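Local coordinates for protein prephenate dehydrogenase (Corynebacterium glutamicum ATCC 13032, PDB 3KTD) that probably catalyses the NAD(P)+-dependent oxidative decarboxylation of prephenate, a step of tyrosine biosynthesis, at residues D191-I203 and M244-E258. Residues are numbered along the deposited sequence; the frame is centred on the assembly and turned at random.
Sequences DAAAARVSHLTHI and MCESNAGPLVKALDE
Helix 191-203 crosses helix 249-258 at -59°, the axes 8.2 Å apart at closest approach; the nearest CA atoms across the segments are those of Ala-195 and Leu-252. This is helix-on-helix packing in the all-helical dimerization domain of the prephenate dehydrogenase family. Helix 191-203 widens into a pi-type turn at residues 195-199, and Asn-248 marks the break between helices 244-247 and 249-258.

Small residues suit the crossing: the methyl of Ala-195 rests on the backbone of Pro-251 and beside Ala-255 CB. Leu-252, its branched end suited to a hole between four residues, enters as a knob among Ala-195, His-199, Leu-200 and Ile-203. With CG anti to the backbone N (chi1 -178°), its CD2 meets His-199 CB and Ile-203 CG1, while Leu-252 CD1 lies 3.7 Å from Leu-200 N. Leu-200 CD1 continues the apolar seam to Leu-256 CD1.

At the helix break, the buried Asn-248 amide has two N-H groups for two acceptors. Asn-248 ND2 sends one almost straight (177°) to His-199 ND1 at 3.1 Å, in the imidazole plane, and the other to Asp-191 O at 3.0 Å. That oxygen also accepts from Ala-195 N, on the opposite face of its carbonyl plane. The Asp-191 carboxylate turns instead to Thr-105 and the backbone of Lys-104. Selenomethionine Met-244, extended beyond CG, lays its polarisable selenium obliquely against the His-202 ring.

Arg-196 is long enough to pass Ala-255 and reach Glu-258. Arg-196 NH1 also hydrogen-bonds to Val-211 O, and Glu-258 OE1 to Asn-214 ND2, both of the second subunit. The grip is end-on: Arg-196 NH1 meets Glu-258 OE1 at 3.0 Å and Arg-196 NH2 meets Glu-258 OE2 at 2.7 Å, both from above the carboxylate plane.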
loop_
_atom_site.group_PDB
_atom_site.type_symbol
_atom_site.label_atom_id
_atom_site.label_comp_id
_atom_site.label_asym_id
_atom_site.label_seq_id
_atom_site.Cartn_x
_atom_site.Cartn_y
_atom_site.Cartn_z
ATOM N N ASP A 191 20.648 6.723 1.381
ATOM C CA ASP A 191 19.958 6.589 2.662
ATOM C C ASP A 191 18.826 7.622 2.755
ATOM O O ASP A 191 17.780 7.346 3.336
ATOM C CB ASP A 191 20.927 6.742 3.839
ATOM C CG ASP A 191 21.912 5.577 3.966
ATOM O OD1 ASP A 191 21.773 4.553 3.255
ATOM O OD2 ASP A 191 22.836 5.699 4.800
ATOM N N ALA A 192 19.052 8.798 2.177
ATOM C CA ALA A 192 18.040 9.840 2.093
ATOM C C ALA A 192 16.845 9.309 1.306
ATOM O O ALA A 192 15.694 9.533 1.683
ATOM C CB ALA A 192 18.602 11.073 1.412
ATOM N N ALA A 193 17.120 8.596 0.218
ATOM C CA ALA A 193 16.056 8.030 -0.602
ATOM C C ALA A 193 15.339 6.892 0.120
ATOM O O ALA A 193 14.114 6.896 0.212
ATOM C CB ALA A 193 16.610 7.543 -1.927
ATOM N N ALA A 194 16.098 5.930 0.636
ATOM C CA ALA A 194 15.512 4.767 1.301
ATOM C C ALA A 194 14.710 5.176 2.523
ATOM O O ALA A 194 13.746 4.509 2.871
ATOM C CB ALA A 194 16.584 3.786 1.705
ATOM N N ALA A 195 15.117 6.256 3.186
ATOM C CA ALA A 195 14.389 6.747 4.351
ATOM C C ALA A 195 12.981 7.130 3.919
ATOM O O ALA A 195 11.992 6.802 4.591
ATOM C CB ALA A 195 15.091 7.944 4.975
ATOM N N ARG A 196 12.908 7.814 2.780
ATOM C CA ARG A 196 11.646 8.288 2.244
ATOM C C ARG A 196 10.799 7.167 1.654
ATOM O O ARG A 196 9.653 6.990 2.057
ATOM C CB ARG A 196 11.896 9.340 1.169
ATOM C CG ARG A 196 12.565 10.622 1.680
ATOM C CD ARG A 196 12.980 11.531 0.519
ATOM N NE ARG A 196 13.495 12.812 0.988
ATOM C CZ ARG A 196 12.751 13.848 1.367
ATOM N NH1 ARG A 196 11.423 13.789 1.347
ATOM N NH2 ARG A 196 13.342 14.957 1.781
ATOM N N VAL A 197 11.369 6.394 0.731
ATOM C CA VAL A 197 10.569 5.451 -0.054
ATOM C C VAL A 197 10.418 4.042 0.512
ATOM O O VAL A 197 9.647 3.235 -0.024
ATOM C CB VAL A 197 11.098 5.348 -1.503
ATOM C CG1 VAL A 197 11.098 6.715 -2.161
ATOM C CG2 VAL A 197 12.476 4.738 -1.525
ATOM N N SER A 198 11.120 3.746 1.596
ATOM C CA SER A 198 11.079 2.402 2.167
ATOM C C SER A 198 10.931 2.381 3.688
ATOM O O SER A 198 10.088 1.668 4.228
ATOM C CB SER A 198 12.340 1.641 1.758
ATOM O OG SER A 198 12.445 0.428 2.478
ATOM N N HIS A 199 11.758 3.156 4.380
ATOM C CA HIS A 199 11.740 3.165 5.835
ATOM C C HIS A 199 10.501 3.888 6.374
ATOM O O HIS A 199 9.787 3.327 7.189
ATOM C CB HIS A 199 13.058 3.719 6.406
ATOM C CG HIS A 199 14.280 3.001 5.899
ATOM N ND1 HIS A 199 15.523 3.591 5.825
ATOM C CD2 HIS A 199 14.429 1.753 5.391
ATOM C CE1 HIS A 199 16.390 2.728 5.330
ATOM N NE2 HIS A 199 15.750 1.605 5.057
ATOM N N LEU A 200 10.222 5.098 5.895
ATOM C CA LEU A 200 8.993 5.802 6.278
ATOM C C LEU A 200 7.793 4.972 5.850
ATOM O O LEU A 200 6.786 4.923 6.564
ATOM C CB LEU A 200 8.919 7.190 5.632
ATOM C CG LEU A 200 7.665 8.041 5.900
ATOM C CD1 LEU A 200 7.565 8.458 7.370
ATOM C CD2 LEU A 200 7.659 9.273 4.996
ATOM N N THR A 201 7.905 4.310 4.690
ATOM C CA THR A 201 6.828 3.447 4.196
ATOM C C THR A 201 6.495 2.437 5.281
ATOM O O THR A 201 5.327 2.254 5.648
ATOM C CB THR A 201 7.207 2.724 2.892
ATOM O OG1 THR A 201 7.528 3.691 1.889
ATOM C CG2 THR A 201 6.062 1.830 2.386
ATOM N N HIS A 202 7.537 1.810 5.821
ATOM C CA HIS A 202 7.362 0.840 6.911
ATOM C C HIS A 202 6.821 1.456 8.210
ATOM O O HIS A 202 5.978 0.852 8.850
ATOM C CB HIS A 202 8.657 0.070 7.166
ATOM C CG HIS A 202 8.951 -0.959 6.120
ATOM N ND1 HIS A 202 9.912 -0.784 5.149
ATOM C CD2 HIS A 202 8.382 -2.163 5.874
ATOM C CE1 HIS A 202 9.936 -1.845 4.363
ATOM N NE2 HIS A 202 9.014 -2.694 4.778
ATOM N N ILE A 203 7.285 2.649 8.579
ATOM C CA ILE A 203 6.814 3.305 9.793
ATOM C C ILE A 203 5.315 3.618 9.695
ATOM O O ILE A 203 4.564 3.351 10.625
ATOM C CB ILE A 203 7.551 4.617 10.067
ATOM C CG1 ILE A 203 9.021 4.371 10.402
ATOM C CG2 ILE A 203 6.910 5.341 11.232
ATOM C CD1 ILE A 203 9.249 3.783 11.773
HETATM N N MSE A 244 16.507 -1.774 9.695
HETATM C CA MSE A 244 16.369 -0.714 8.699
HETATM C C MSE A 244 16.347 0.663 9.359
HETATM O O MSE A 244 17.281 1.464 9.221
HETATM C CB MSE A 244 15.031 -0.847 7.949
HETATM C CG MSE A 244 14.877 -1.953 6.914
HETATM SE SE MSE A 244 13.050 -1.789 6.226
HETATM C CE MSE A 244 12.887 -3.455 5.178
ATOM N N CYS A 245 15.277 0.913 10.106
ATOM C CA CYS A 245 15.007 2.240 10.646
ATOM C C CYS A 245 16.046 2.741 11.612
ATOM O O CYS A 245 16.415 3.914 11.559
ATOM C CB CYS A 245 13.638 2.255 11.312
ATOM S SG CYS A 245 12.352 1.782 10.156
ATOM N N GLU A 246 16.516 1.863 12.495
ATOM C CA GLU A 246 17.504 2.260 13.503
ATOM C C GLU A 246 18.861 2.545 12.859
ATOM O O GLU A 246 19.512 3.538 13.197
ATOM C CB GLU A 246 17.597 1.216 14.618
ATOM C CG GLU A 246 16.335 1.168 15.481
ATOM C CD GLU A 246 16.190 -0.095 16.309
ATOM O OE1 GLU A 246 16.847 -1.110 16.003
ATOM O OE2 GLU A 246 15.391 -0.081 17.266
ATOM N N SER A 247 19.263 1.696 11.910
ATOM C CA SER A 247 20.492 1.921 11.125
ATOM C C SER A 247 20.486 3.284 10.434
ATOM O O SER A 247 21.527 3.918 10.307
ATOM C CB SER A 247 20.642 0.859 10.031
ATOM O OG SER A 247 20.647 -0.459 10.550
ATOM N N ASN A 248 19.306 3.718 9.990
ATOM C CA ASN A 248 19.153 4.952 9.223
ATOM C C ASN A 248 18.279 6.000 9.933
ATOM O O ASN A 248 17.541 6.744 9.295
ATOM C CB ASN A 248 18.545 4.587 7.859
ATOM C CG ASN A 248 18.722 5.669 6.821
ATOM O OD1 ASN A 248 19.669 6.451 6.874
ATOM N ND2 ASN A 248 17.812 5.710 5.855
ATOM N N ALA A 249 18.388 6.068 11.257
ATOM C CA ALA A 249 17.577 6.978 12.062
ATOM C C ALA A 249 17.707 8.440 11.646
ATOM O O ALA A 249 16.714 9.172 11.604
ATOM C CB ALA A 249 17.937 6.828 13.518
ATOM N N GLY A 250 18.924 8.869 11.337
ATOM C CA GLY A 250 19.166 10.267 10.993
ATOM C C GLY A 250 18.321 10.705 9.816
ATOM O O GLY A 250 17.390 11.491 9.979
ATOM N N PRO A 251 18.632 10.188 8.619
ATOM C CA PRO A 251 17.853 10.505 7.422
ATOM C C PRO A 251 16.365 10.163 7.533
ATOM O O PRO A 251 15.545 10.833 6.888
ATOM C CB PRO A 251 18.528 9.658 6.338
ATOM C CG PRO A 251 19.936 9.538 6.802
ATOM C CD PRO A 251 19.825 9.384 8.293
ATOM N N LEU A 252 16.014 9.147 8.328
ATOM C CA LEU A 252 14.600 8.793 8.540
ATOM C C LEU A 252 13.848 9.888 9.300
ATOM O O LEU A 252 12.718 10.219 8.951
ATOM C CB LEU A 252 14.438 7.453 9.266
ATOM C CG LEU A 252 12.989 6.981 9.500
ATOM C CD1 LEU A 252 12.111 7.154 8.256
ATOM C CD2 LEU A 252 12.939 5.531 9.975
ATOM N N VAL A 253 14.470 10.449 10.332
ATOM C CA VAL A 253 13.835 11.515 11.096
ATOM C C VAL A 253 13.569 12.727 10.207
ATOM O O VAL A 253 12.507 13.336 10.319
ATOM C CB VAL A 253 14.658 11.907 12.339
ATOM C CG1 VAL A 253 14.087 13.155 13.013
ATOM C CG2 VAL A 253 14.694 10.749 13.315
ATOM N N LYS A 254 14.509 13.073 9.320
ATOM C CA LYS A 254 14.287 14.189 8.381
ATOM C C LYS A 254 13.058 13.881 7.528
ATOM O O LYS A 254 12.222 14.750 7.270
ATOM C CB LYS A 254 15.482 14.416 7.451
ATOM C CG LYS A 254 16.718 15.027 8.099
ATOM C CD LYS A 254 17.912 15.019 7.119
ATOM C CE LYS A 254 19.261 15.288 7.804
ATOM N NZ LYS A 254 19.410 16.705 8.254
ATOM N N ALA A 255 12.967 12.628 7.092
ATOM C CA ALA A 255 11.837 12.162 6.295
ATOM C C ALA A 255 10.535 12.168 7.119
ATOM O O ALA A 255 9.524 12.693 6.673
ATOM C CB ALA A 255 12.132 10.767 5.740
ATOM N N LEU A 256 10.575 11.603 8.323
ATOM C CA LEU A 256 9.398 11.554 9.186
ATOM C C LEU A 256 8.897 12.957 9.564
ATOM O O LEU A 256 7.691 13.166 9.695
ATOM C CB LEU A 256 9.681 10.710 10.436
ATOM C CG LEU A 256 8.551 10.483 11.454
ATOM C CD1 LEU A 256 7.285 9.982 10.799
ATOM C CD2 LEU A 256 9.001 9.502 12.520
ATOM N N ASP A 257 9.819 13.910 9.715
ATOM C CA ASP A 257 9.461 15.298 10.024
ATOM C C ASP A 257 8.724 15.961 8.885
ATOM O O ASP A 257 7.884 16.838 9.117
ATOM C CB ASP A 257 10.691 16.139 10.380
ATOM C CG ASP A 257 11.155 15.915 11.800
ATOM O OD1 ASP A 257 10.619 15.006 12.463
ATOM O OD2 ASP A 257 12.057 16.643 12.267
ATOM N N GLU A 258 9.054 15.578 7.658
ATOM C CA GLU A 258 8.315 16.080 6.514
ATOM C C GLU A 258 6.901 15.504 6.572
ATOM O O GLU A 258 5.928 16.211 6.328
ATOM C CB GLU A 258 8.993 15.713 5.192
ATOM C CG GLU A 258 10.260 16.493 4.889
ATOM C CD GLU A 258 10.672 16.415 3.419
ATOM O OE1 GLU A 258 9.841 16.023 2.557
ATOM O OE2 GLU A 258 11.837 16.762 3.121
HETATM O O HOH W 1 15.732 11.744 4.094
#